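Local coordinates for protein digeranylgeranylglycerophospholipid reductase (Sulfolobus acidocaldarius, PDB 3ATR) that reduces the double bonds of geranylgeranyl chains in archaeal membrane lipid precursors, using a bound FAD, to give saturated phytanyl lipids, at residues Asn72-Ile77 / Gly94-Ala99; Arg188-Thr193 / Leu262-Gly267; Asp201-Phe206 / Trp218-Gly223. One frame throughout, in Å; residues are numbered along the deposited sequence.

Contact 1: residues Asn72-Ile77 / Gly94-Ala99. With DD9 (nonane), chain C.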
loop_
_atom_site.group_PDB
_atom_site.type_symbol
_atom_site.label_atom_id
_atom_site.label_comp_id
_atom_site.label_asym_id
_atom_site.label_seq_id
_atom_site.Cartn_x
_atom_site.Cartn_y
_atom_site.Cartn_z
ATOM N N ASN A 72 -13.102 8.215 13.554
ATOM C CA ASN A 72 -13.263 7.315 14.682
ATOM C C ASN A 72 -11.918 6.828 15.178
ATOM O O ASN A 72 -11.103 6.397 14.384
ATOM C CB ASN A 72 -14.093 6.103 14.220
ATOM C CG ASN A 72 -14.507 5.217 15.365
ATOM O OD1 ASN A 72 -14.901 5.708 16.420
ATOM N ND2 ASN A 72 -14.370 3.905 15.196
ATOM N N LYS A 73 -11.682 6.889 16.493
ATOM C CA LYS A 73 -10.413 6.371 17.027
ATOM C C LYS A 73 -10.453 4.858 17.149
ATOM O O LYS A 73 -11.459 4.308 17.591
ATOM C CB LYS A 73 -10.108 7.024 18.388
ATOM C CG LYS A 73 -8.784 6.538 19.013
ATOM C CD LYS A 73 -7.572 6.963 18.196
ATOM C CE LYS A 73 -6.329 6.184 18.591
ATOM N NZ LYS A 73 -6.046 6.486 20.037
ATOM N N ILE A 74 -9.385 4.185 16.734
ATOM C CA ILE A 74 -9.340 2.721 16.771
ATOM C C ILE A 74 -8.368 2.276 17.857
ATOM O O ILE A 74 -7.260 2.804 17.932
ATOM C CB ILE A 74 -8.879 2.167 15.391
ATOM C CG1 ILE A 74 -9.876 2.578 14.281
ATOM C CG2 ILE A 74 -8.666 0.663 15.397
ATOM C CD1 ILE A 74 -11.329 2.156 14.527
ATOM N N ASN A 75 -8.788 1.317 18.683
ATOM C CA ASN A 75 -7.941 0.750 19.746
ATOM C C ASN A 75 -7.482 -0.697 19.489
ATOM O O ASN A 75 -6.713 -1.277 20.296
ATOM C CB ASN A 75 -8.661 0.898 21.095
ATOM C CG ASN A 75 -8.756 2.348 21.513
ATOM O OD1 ASN A 75 -9.828 2.870 21.811
ATOM N ND2 ASN A 75 -7.635 3.019 21.482
ATOM N N GLY A 76 -7.957 -1.280 18.388
ATOM C CA GLY A 76 -7.470 -2.581 17.936
ATOM C C GLY A 76 -8.270 -3.244 16.858
ATOM O O GLY A 76 -9.135 -2.611 16.235
ATOM N N ILE A 77 -7.950 -4.520 16.610
ATOM C CA ILE A 77 -8.567 -5.297 15.555
ATOM C C ILE A 77 -9.007 -6.623 16.131
ATOM O O ILE A 77 -8.252 -7.268 16.893
ATOM C CB ILE A 77 -7.558 -5.560 14.404
ATOM C CG1 ILE A 77 -6.991 -4.225 13.887
ATOM C CG2 ILE A 77 -8.194 -6.407 13.312
ATOM C CD1 ILE A 77 -5.860 -4.354 12.865
ATOM N N GLY A 94 -5.001 3.408 16.225
ATOM C CA GLY A 94 -5.061 3.839 14.837
ATOM C C GLY A 94 -6.198 4.789 14.625
ATOM O O GLY A 94 -6.889 5.196 15.571
ATOM N N PHE A 95 -6.394 5.146 13.365
ATOM C CA PHE A 95 -7.376 6.144 13.033
ATOM C C PHE A 95 -8.216 5.619 11.880
ATOM O O PHE A 95 -7.677 5.089 10.927
ATOM C CB PHE A 95 -6.663 7.418 12.582
ATOM C CG PHE A 95 -5.666 7.933 13.579
ATOM C CD1 PHE A 95 -6.109 8.488 14.790
ATOM C CD2 PHE A 95 -4.294 7.867 13.323
ATOM C CE1 PHE A 95 -5.200 9.004 15.723
ATOM C CE2 PHE A 95 -3.370 8.350 14.253
ATOM C CZ PHE A 95 -3.805 8.907 15.450
ATOM N N GLU A 96 -9.523 5.795 12.000
ATOM C CA GLU A 96 -10.459 5.785 10.845
ATOM C C GLU A 96 -10.681 7.216 10.352
ATOM O O GLU A 96 -11.255 8.088 11.053
ATOM C CB GLU A 96 -11.782 5.116 11.214
ATOM C CG GLU A 96 -11.903 3.726 10.719
ATOM C CD GLU A 96 -11.928 3.655 9.198
ATOM O OE1 GLU A 96 -11.454 2.653 8.647
ATOM O OE2 GLU A 96 -12.424 4.603 8.562
ATOM N N LEU A 97 -10.157 7.475 9.160
ATOM C CA LEU A 97 -10.017 8.815 8.618
ATOM C C LEU A 97 -11.156 9.213 7.736
ATOM O O LEU A 97 -11.802 8.356 7.111
ATOM C CB LEU A 97 -8.760 8.871 7.724
ATOM C CG LEU A 97 -7.429 8.623 8.436
ATOM C CD1 LEU A 97 -6.326 8.799 7.478
ATOM C CD2 LEU A 97 -7.302 9.658 9.469
ATOM N N ASN A 98 -11.407 10.525 7.672
ATOM C CA ASN A 98 -12.059 11.104 6.513
ATOM C C ASN A 98 -10.872 11.374 5.585
ATOM O O ASN A 98 -10.142 12.372 5.754
ATOM C CB ASN A 98 -12.829 12.404 6.865
ATOM C CG ASN A 98 -13.573 12.987 5.658
ATOM O OD1 ASN A 98 -13.018 13.051 4.556
ATOM N ND2 ASN A 98 -14.814 13.417 5.855
ATOM N N ALA A 99 -10.629 10.449 4.666
ATOM C CA ALA A 99 -9.348 10.464 3.917
ATOM C C ALA A 99 -9.199 11.754 3.064
ATOM O O ALA A 99 -8.139 12.399 3.093
ATOM C CB ALA A 99 -9.185 9.173 3.060
HETATM C C1 DD9 C . -4.948 0.004 14.379
HETATM C C2 DD9 C . -5.287 0.386 12.944
HETATM C C3 DD9 C . -4.342 -0.356 12.024
HETATM C C4 DD9 C . -4.605 0.037 10.577
HETATM C C5 DD9 C . -5.372 -1.069 9.871
HETATM C C6 DD9 C . -4.798 -1.224 8.461
HETATM C C7 DD9 C . -5.351 -2.409 7.677
HETATM C C8 DD9 C . -6.143 -1.784 6.529
HETATM C C9 DD9 C . -6.134 -2.452 5.175
#

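Contact 2: residues Arg188-Thr193 / Leu262-Gly267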
loop_
_atom_site.group_PDB
_atom_site.type_symbol
_atom_site.label_atom_id
_atom_site.label_comp_id
_atom_site.label_asym_id
_atom_site.label_seq_id
_atom_site.Cartn_x
_atom_site.Cartn_y
_atom_site.Cartn_z
ATOM N N ARG A 188 -15.722 -1.443 -1.442
ATOM C CA ARG A 188 -16.257 -1.138 -0.124
ATOM C C ARG A 188 -17.459 -0.218 -0.224
ATOM O O ARG A 188 -17.624 0.557 -1.189
ATOM C CB ARG A 188 -15.177 -0.493 0.790
ATOM C CG ARG A 188 -14.721 0.890 0.282
ATOM C CD ARG A 188 -15.572 2.018 1.033
ATOM N NE ARG A 188 -15.115 3.392 0.720
ATOM C CZ ARG A 188 -15.342 4.038 -0.422
ATOM N NH1 ARG A 188 -16.058 3.459 -1.396
ATOM N NH2 ARG A 188 -14.869 5.255 -0.575
ATOM N N GLU A 189 -18.271 -0.256 0.829
ATOM C CA GLU A 189 -19.338 0.705 0.986
ATOM C C GLU A 189 -19.278 1.340 2.367
ATOM O O GLU A 189 -18.751 0.737 3.308
ATOM C CB GLU A 189 -20.688 -0.013 0.846
ATOM C CG GLU A 189 -20.831 -0.643 -0.594
ATOM C CD GLU A 189 -22.185 -1.236 -0.913
ATOM O OE1 GLU A 189 -22.954 -1.619 0.003
ATOM O OE2 GLU A 189 -22.482 -1.351 -2.121
ATOM N N VAL A 190 -19.806 2.541 2.493
ATOM C CA VAL A 190 -19.986 3.091 3.848
ATOM C C VAL A 190 -21.476 3.249 4.020
ATOM O O VAL A 190 -22.168 3.878 3.182
ATOM C CB VAL A 190 -19.296 4.461 4.001
ATOM C CG1 VAL A 190 -19.469 5.003 5.409
ATOM C CG2 VAL A 190 -17.772 4.344 3.680
ATOM N N LEU A 191 -21.966 2.679 5.121
ATOM C CA LEU A 191 -23.409 2.651 5.407
ATOM C C LEU A 191 -23.633 3.043 6.837
ATOM O O LEU A 191 -22.768 2.818 7.657
ATOM C CB LEU A 191 -24.036 1.257 5.154
ATOM C CG LEU A 191 -23.955 0.774 3.708
ATOM C CD1 LEU A 191 -22.985 -0.367 3.726
ATOM C CD2 LEU A 191 -25.311 0.354 3.177
ATOM N N LEU A 192 -24.752 3.708 7.123
ATOM C CA LEU A 192 -25.191 3.842 8.521
ATOM C C LEU A 192 -25.722 2.499 8.998
ATOM O O LEU A 192 -26.120 1.649 8.178
ATOM C CB LEU A 192 -26.219 4.980 8.711
ATOM C CG LEU A 192 -25.744 6.372 8.236
ATOM C CD1 LEU A 192 -26.734 7.508 8.564
ATOM C CD2 LEU A 192 -24.377 6.732 8.791
ATOM N N THR A 193 -25.723 2.303 10.324
ATOM C CA THR A 193 -26.196 1.040 10.919
ATOM C C THR A 193 -27.512 1.227 11.645
ATOM O O THR A 193 -27.802 2.312 12.144
ATOM C CB THR A 193 -25.172 0.420 11.908
ATOM O OG1 THR A 193 -24.956 1.303 13.023
ATOM C CG2 THR A 193 -23.854 0.180 11.209
ATOM N N LEU A 262 -26.955 4.077 2.404
ATOM C CA LEU A 262 -25.623 3.982 1.811
ATOM C C LEU A 262 -25.086 5.381 1.509
ATOM O O LEU A 262 -25.778 6.227 0.896
ATOM C CB LEU A 262 -25.659 3.117 0.559
ATOM C CG LEU A 262 -24.251 3.058 -0.058
ATOM C CD1 LEU A 262 -23.824 1.673 -0.282
ATOM C CD2 LEU A 262 -24.127 3.944 -1.308
ATOM N N LEU A 263 -23.834 5.606 1.886
ATOM C CA LEU A 263 -23.230 6.911 1.744
ATOM C C LEU A 263 -22.267 6.980 0.555
ATOM O O LEU A 263 -22.346 7.913 -0.268
ATOM C CB LEU A 263 -22.546 7.332 3.041
ATOM C CG LEU A 263 -23.427 7.351 4.295
ATOM C CD1 LEU A 263 -22.610 7.790 5.519
ATOM C CD2 LEU A 263 -24.648 8.265 4.117
ATOM N N VAL A 264 -21.382 5.990 0.452
ATOM C CA VAL A 264 -20.438 5.940 -0.689
ATOM C C VAL A 264 -20.212 4.471 -1.018
ATOM O O VAL A 264 -20.439 3.581 -0.187
ATOM C CB VAL A 264 -19.050 6.675 -0.467
ATOM C CG1 VAL A 264 -19.211 8.165 -0.297
ATOM C CG2 VAL A 264 -18.217 6.070 0.691
ATOM N N LYS A 265 -19.793 4.189 -2.249
ATOM C CA LYS A 265 -19.445 2.809 -2.605
ATOM C C LYS A 265 -18.453 2.884 -3.766
ATOM O O LYS A 265 -18.417 3.885 -4.487
ATOM C CB LYS A 265 -20.766 2.069 -3.002
ATOM C CG LYS A 265 -21.541 2.763 -4.180
ATOM C CD LYS A 265 -22.657 1.892 -4.731
ATOM C CE LYS A 265 -23.575 2.677 -5.652
ATOM N NZ LYS A 265 -24.750 1.792 -5.863
ATOM N N GLY A 266 -17.662 1.844 -3.966
ATOM C CA GLY A 266 -16.744 1.865 -5.090
ATOM C C GLY A 266 -15.610 0.894 -4.858
ATOM O O GLY A 266 -15.424 0.405 -3.713
ATOM N N GLY A 267 -14.842 0.613 -5.904
ATOM C CA GLY A 267 -13.736 -0.342 -5.785
ATOM C C GLY A 267 -12.536 0.135 -6.567
ATOM O O GLY A 267 -12.657 1.050 -7.369
#

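Contact 3: residues Asp201-Phe206 / Trp218-Gly223. With FDA (dihydroflavine-adenine dinucleotide), chain B.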
loop_
_atom_site.group_PDB
_atom_site.type_symbol
_atom_site.label_atom_id
_atom_site.label_comp_id
_atom_site.label_asym_id
_atom_site.label_seq_id
_atom_site.Cartn_x
_atom_site.Cartn_y
_atom_site.Cartn_z
ATOM N N ASP A 201 -14.714 0.846 18.614
ATOM C CA ASP A 201 -13.317 1.235 18.523
ATOM C C ASP A 201 -12.455 0.088 18.024
ATOM O O ASP A 201 -11.224 0.223 17.966
ATOM C CB ASP A 201 -12.763 1.759 19.865
ATOM C CG ASP A 201 -13.042 0.845 21.045
ATOM O OD1 ASP A 201 -13.997 0.025 21.062
ATOM O OD2 ASP A 201 -12.283 0.979 22.008
ATOM N N TYR A 202 -13.083 -1.024 17.638
ATOM C CA TYR A 202 -12.339 -2.170 17.070
ATOM C C TYR A 202 -12.723 -2.439 15.613
ATOM O O TYR A 202 -13.914 -2.572 15.307
ATOM C CB TYR A 202 -12.610 -3.439 17.872
ATOM C CG TYR A 202 -11.751 -3.447 19.099
ATOM C CD1 TYR A 202 -10.541 -4.116 19.116
ATOM C CD2 TYR A 202 -12.114 -2.693 20.203
ATOM C CE1 TYR A 202 -9.712 -4.073 20.246
ATOM C CE2 TYR A 202 -11.304 -2.636 21.307
ATOM C CZ TYR A 202 -10.111 -3.334 21.326
ATOM O OH TYR A 202 -9.315 -3.271 22.460
ATOM N N LEU A 203 -11.717 -2.507 14.749
ATOM C CA LEU A 203 -11.909 -2.990 13.373
ATOM C C LEU A 203 -12.155 -4.497 13.442
ATOM O O LEU A 203 -11.725 -5.139 14.394
ATOM C CB LEU A 203 -10.654 -2.732 12.540
ATOM C CG LEU A 203 -10.112 -1.284 12.514
ATOM C CD1 LEU A 203 -8.810 -1.147 11.691
ATOM C CD2 LEU A 203 -11.221 -0.290 12.005
ATOM N N ARG A 204 -12.848 -5.039 12.438
ATOM C CA ARG A 204 -13.146 -6.469 12.381
ATOM C C ARG A 204 -12.602 -6.928 11.040
ATOM O O ARG A 204 -12.861 -6.280 10.035
ATOM C CB ARG A 204 -14.623 -6.731 12.435
ATOM C CG ARG A 204 -15.265 -6.286 13.741
ATOM C CD ARG A 204 -16.758 -6.552 13.696
ATOM N NE ARG A 204 -17.438 -5.786 14.703
ATOM C CZ ARG A 204 -18.761 -5.642 14.794
ATOM N NH1 ARG A 204 -19.591 -6.241 13.927
ATOM N NH2 ARG A 204 -19.263 -4.893 15.762
ATOM N N ILE A 205 -11.826 -8.001 11.043
ATOM C CA ILE A 205 -11.313 -8.551 9.788
ATOM C C ILE A 205 -11.652 -10.018 9.791
ATOM O O ILE A 205 -11.378 -10.715 10.770
ATOM C CB ILE A 205 -9.795 -8.339 9.691
ATOM C CG1 ILE A 205 -9.497 -6.897 9.337
ATOM C CG2 ILE A 205 -9.149 -9.317 8.681
ATOM C CD1 ILE A 205 -8.035 -6.537 9.353
ATOM N N PHE A 206 -12.306 -10.474 8.725
ATOM C CA PHE A 206 -12.812 -11.838 8.656
ATOM C C PHE A 206 -12.032 -12.589 7.611
ATOM O O PHE A 206 -12.071 -12.225 6.420
ATOM C CB PHE A 206 -14.278 -11.840 8.270
ATOM C CG PHE A 206 -15.123 -10.964 9.117
ATOM C CD1 PHE A 206 -15.698 -11.448 10.309
ATOM C CD2 PHE A 206 -15.360 -9.636 8.720
ATOM C CE1 PHE A 206 -16.477 -10.614 11.100
ATOM C CE2 PHE A 206 -16.138 -8.797 9.485
ATOM C CZ PHE A 206 -16.705 -9.267 10.687
ATOM N N TRP A 218 -13.915 -7.044 5.654
ATOM C CA TRP A 218 -13.717 -6.175 6.796
ATOM C C TRP A 218 -14.973 -5.379 7.165
ATOM O O TRP A 218 -15.874 -5.188 6.353
ATOM C CB TRP A 218 -12.542 -5.219 6.563
ATOM C CG TRP A 218 -12.782 -4.151 5.560
ATOM C CD1 TRP A 218 -13.368 -2.920 5.758
ATOM C CD2 TRP A 218 -12.335 -4.167 4.193
ATOM N NE1 TRP A 218 -13.343 -2.178 4.588
ATOM C CE2 TRP A 218 -12.731 -2.921 3.603
ATOM C CE3 TRP A 218 -11.636 -5.099 3.415
ATOM C CZ2 TRP A 218 -12.429 -2.581 2.264
ATOM C CZ3 TRP A 218 -11.361 -4.772 2.044
ATOM C CH2 TRP A 218 -11.783 -3.515 1.495
ATOM N N TYR A 219 -15.004 -4.947 8.413
ATOM C CA TYR A 219 -16.096 -4.159 8.959
ATOM C C TYR A 219 -15.352 -3.135 9.808
ATOM O O TYR A 219 -14.809 -3.484 10.854
ATOM C CB TYR A 219 -17.029 -5.104 9.744
ATOM C CG TYR A 219 -18.176 -4.458 10.482
ATOM C CD1 TYR A 219 -19.493 -4.586 10.006
ATOM C CD2 TYR A 219 -17.974 -3.801 11.713
ATOM C CE1 TYR A 219 -20.549 -4.039 10.695
ATOM C CE2 TYR A 219 -19.052 -3.268 12.412
ATOM C CZ TYR A 219 -20.313 -3.384 11.897
ATOM O OH TYR A 219 -21.373 -2.818 12.611
ATOM N N PHE A 220 -15.215 -1.894 9.293
ATOM C CA PHE A 220 -14.361 -0.890 9.939
ATOM C C PHE A 220 -15.257 0.260 10.416
ATOM O O PHE A 220 -15.634 1.083 9.596
ATOM C CB PHE A 220 -13.364 -0.282 8.946
ATOM C CG PHE A 220 -12.191 -1.172 8.557
ATOM C CD1 PHE A 220 -11.993 -2.427 9.129
ATOM C CD2 PHE A 220 -11.233 -0.657 7.644
ATOM C CE1 PHE A 220 -10.854 -3.216 8.771
ATOM C CE2 PHE A 220 -10.099 -1.428 7.261
ATOM C CZ PHE A 220 -9.912 -2.688 7.840
ATOM N N PRO A 221 -15.576 0.318 11.729
ATOM C CA PRO A 221 -16.484 1.386 12.170
ATOM C C PRO A 221 -15.915 2.780 12.005
ATOM O O PRO A 221 -14.726 3.028 12.295
ATOM C CB PRO A 221 -16.739 1.058 13.658
ATOM C CG PRO A 221 -16.536 -0.441 13.764
ATOM C CD PRO A 221 -15.314 -0.654 12.813
ATOM N N LYS A 222 -16.734 3.687 11.486
ATOM C CA LYS A 222 -16.316 5.083 11.361
ATOM C C LYS A 222 -17.019 5.942 12.413
ATOM O O LYS A 222 -17.023 7.150 12.320
ATOM C CB LYS A 222 -16.613 5.596 9.951
ATOM C CG LYS A 222 -15.711 4.968 8.897
ATOM C CD LYS A 222 -16.091 5.462 7.503
ATOM C CE LYS A 222 -14.880 5.430 6.569
ATOM N NZ LYS A 222 -14.060 6.691 6.804
ATOM N N GLY A 223 -17.586 5.278 13.420
ATOM C CA GLY A 223 -18.344 5.947 14.490
ATOM C C GLY A 223 -19.307 4.966 15.124
ATOM O O GLY A 223 -19.259 3.762 14.877
HETATM P PA FDA B . -4.021 7.428 -4.772
HETATM O O1A FDA B . -4.727 6.539 -5.757
HETATM O O2A FDA B . -4.730 7.768 -3.486
HETATM O O5B FDA B . -3.750 8.853 -5.407
HETATM C C5B FDA B . -3.246 8.955 -6.787
HETATM C C4B FDA B . -3.663 10.315 -7.342
HETATM O O4B FDA B . -3.090 10.501 -8.639
HETATM C C3B FDA B . -5.177 10.445 -7.511
HETATM O O3B FDA B . -5.661 11.507 -6.666
HETATM C C2B FDA B . -5.360 10.691 -9.002
HETATM O O2B FDA B . -6.347 11.659 -9.337
HETATM C C1B FDA B . -4.016 11.234 -9.455
HETATM N N9A FDA B . -3.615 10.896 -10.833
HETATM C C8A FDA B . -3.480 9.654 -11.374
HETATM N N7A FDA B . -2.957 9.787 -12.628
HETATM C C5A FDA B . -2.703 11.126 -12.813
HETATM C C6A FDA B . -2.182 11.865 -13.864
HETATM N N6A FDA B . -1.795 11.252 -15.025
HETATM N N1A FDA B . -2.099 13.224 -13.722
HETATM C C2A FDA B . -2.489 13.875 -12.584
HETATM N N3A FDA B . -2.996 13.149 -11.541
HETATM C C4A FDA B . -3.121 11.803 -11.673
HETATM N N1 FDA B . -4.816 1.274 2.820
HETATM C C2 FDA B . -4.869 1.645 4.106
HETATM O O2 FDA B . -3.847 2.201 4.549
HETATM N N3 FDA B . -5.977 1.418 4.900
HETATM C C4 FDA B . -7.091 0.824 4.428
HETATM O O4 FDA B . -8.074 0.633 5.156
HETATM C C4X FDA B . -7.115 0.358 3.041
HETATM N N5 FDA B . -8.191 -0.282 2.512
HETATM C C5X FDA B . -8.311 -0.238 1.153
HETATM C C6 FDA B . -9.562 -0.571 0.614
HETATM C C7 FDA B . -9.763 -0.513 -0.777
HETATM C C7M FDA B . -11.169 -0.809 -1.333
HETATM C C8 FDA B . -8.701 -0.181 -1.582
HETATM C C8M FDA B . -8.878 -0.079 -3.104
HETATM C C9 FDA B . -7.407 0.142 -1.068
HETATM C C9A FDA B . -7.212 0.119 0.341
HETATM N N10 FDA B . -5.920 0.412 0.912
HETATM C C10 FDA B . -5.899 0.679 2.260
HETATM C "C1'" FDA B . -4.863 0.997 0.050
HETATM C "C2'" FDA B . -4.792 2.543 0.035
HETATM O "O2'" FDA B . -6.080 3.098 -0.238
HETATM C "C3'" FDA B . -3.810 2.985 -1.056
HETATM O "O3'" FDA B . -2.657 2.126 -0.956
HETATM C "C4'" FDA B . -3.329 4.423 -0.926
HETATM O "O4'" FDA B . -4.468 5.291 -0.805
HETATM C "C5'" FDA B . -2.581 4.781 -2.222
HETATM O "O5'" FDA B . -2.128 6.148 -2.111
HETATM P P FDA B . -1.504 6.836 -3.406
HETATM O O1P FDA B . -1.246 8.298 -3.057
HETATM O O2P FDA B . -0.375 5.952 -3.871
HETATM O O3P FDA B . -2.621 6.675 -4.588
#

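Contact 1: residues Asn72-Ile77 / Gly94-Ala99
Lys73 reaches across to the neighbouring strand with its aliphatic chain rather than its charge. CG stands anti to the backbone N (chi1 -180°), and the bend at chi2 (66°) brings CD and CE close to the Gly94 carbonyl, with Lys73 CE 3.2 Å from Gly94 O. One carbon earlier, Lys73 CD meets the Phe95 ring obliquely at CE1, 4.0 Å away, while a second bend, at chi4, turns the ammonium group to a salt bridge with Glu93. A serine here would probably leave the flank of Phe95 with a gap and Glu93 without its mate.

The two strands form an antiparallel beta hairpin, 70-80 with 87-97, and four backbone hydrogen bonds join the pairs Asn72-Glu96 and Ile74-Gly94. Three of the four are equally short, among them Ile74 N to Gly94 O at 2.9 Å.

On the face bearing Asn72, Ile74 and Glu96, the two strands pack through carbon. Ile74 CD1 lies 4.2 Å from Glu96 CG, and Asn72 CB is 3.9 Å from Glu96 CB. The polar ends turn elsewhere: Glu96 OE2 pairs with Lys222, and Asn72 ND2 with the carbonyls of His200 and Pro221. Bound nonane lies against this same face, its C1 3.9 Å from Ile74 CG2 and equally close to Gly94 CA, where the glycine has no side chain to stand between strand and alkane.

Contact 2: residues Arg188-Thr193 / Leu262-Gly267
Leu263 and Val264 both sit opposite Val190, a classic beta bulge that interrupts an otherwise regular antiparallel pairing. The extra residue shifts the register by one between Val190 and Leu191, and Val190 spans the irregularity with both backbone groups: its N donates to Val264 O, and its carbonyl accepts Leu263 N at 2.7 Å. Beyond the bulge, Arg188 and Gly266 exchange two more backbone hydrogen bonds.

On the face carrying Arg188, Val190 and Val264, the two valines lie side by side and point the same way. Their CG2 methyls press together at 3.5 Å, tighter than ordinary van der Waals contact. The same Val264 CG2 lies over the centre of the Arg188 guanidinium, 3.6 Å above its plane. Arg188 reaches this place because CG lies between its backbone N and carbonyl carbon (chi1 65°) and the chain bends again at chi2, folding the group back over the neighbouring strand.

Glu189, Leu191, Leu262 and Lys265 share the other face. Leu262 CD1 comes 3.4 Å from Glu189 CD, the two side chains crossing at about a right angle, whereas Lys265 runs alongside Glu189 with CB 3.6 Å from Glu189 CG. The carboxylate is held by Tyr246 and Tyr187 through hydrogen bonds.

Strand 261-271 is outermost within the chain's eight-stranded sheet, and strand 183-193 joins it to strand 226-234; Arg188 also packs on Trp218 of strand 217-221 and on Pro47, part of the FAD site.

Contact 3: residues Asp201-Phe206 / Trp218-Gly223
Arg204 and Tyr219 meet in a cation-pi stack: the guanidinium lies flat on the phenol ring, planes 8° apart and centres separated by 4.0 Å. The arginine chain is extended from CG to NE, which carries its flat end along the tyrosine to place CZ 3.4 Å from Tyr219 CE2. Both groups are fixed at their far ends, Arg204 NH2 by the Glu198 carbonyl and Tyr219 OH by Asp256.

Two hydrogen bonds link the same pair through the backbone, Arg204 N to Tyr219 O and Tyr219 N to Arg204 O, both 3.0 Å.

Apolar packing centres on the Phe220 ring. Leu203 CD1 makes a CH-pi contact over one face, 4.2 Å from the centroid, while Trp218 CD1 covers the opposite face. Ile205 CG1 and the flavin O4 lie at the ring edge, in its plane. Trp218 CH2 approaches flavin C6 at 3.8 Å, so this hairpin helps to line the cofactor site.

Strand 202-206 runs parallel to its other neighbour, strand 70-80, and strand 217-221 is followed across the sheet by strand 226-234, on which Tyr219 and Phe220 pack.

In the fold
A single eight-stranded mixed sheet carries all three contacts, illustrating how one sheet can serve cofactor and lipid together. Contact 1 comes first along the chain, and contact 3 is nested inside the loop that contact 2 closes. Contacts 1 and 3 have centres about 9 Å apart and are joined where strands 70-80 and 202-206 run as neighbours, Asn75 and Gly76 probably bonding to Asp201 and Leu203. Contact 2 lies about 13 Å from contact 3, centre to centre, and touches it through Arg188 and Trp218; contacts 1 and 2 do not touch. Across the sheet the contacts thus run from the nonane beside contacts 1 and 3, past the flavin at contact 3, to contact 2 at the outermost strand 261-271.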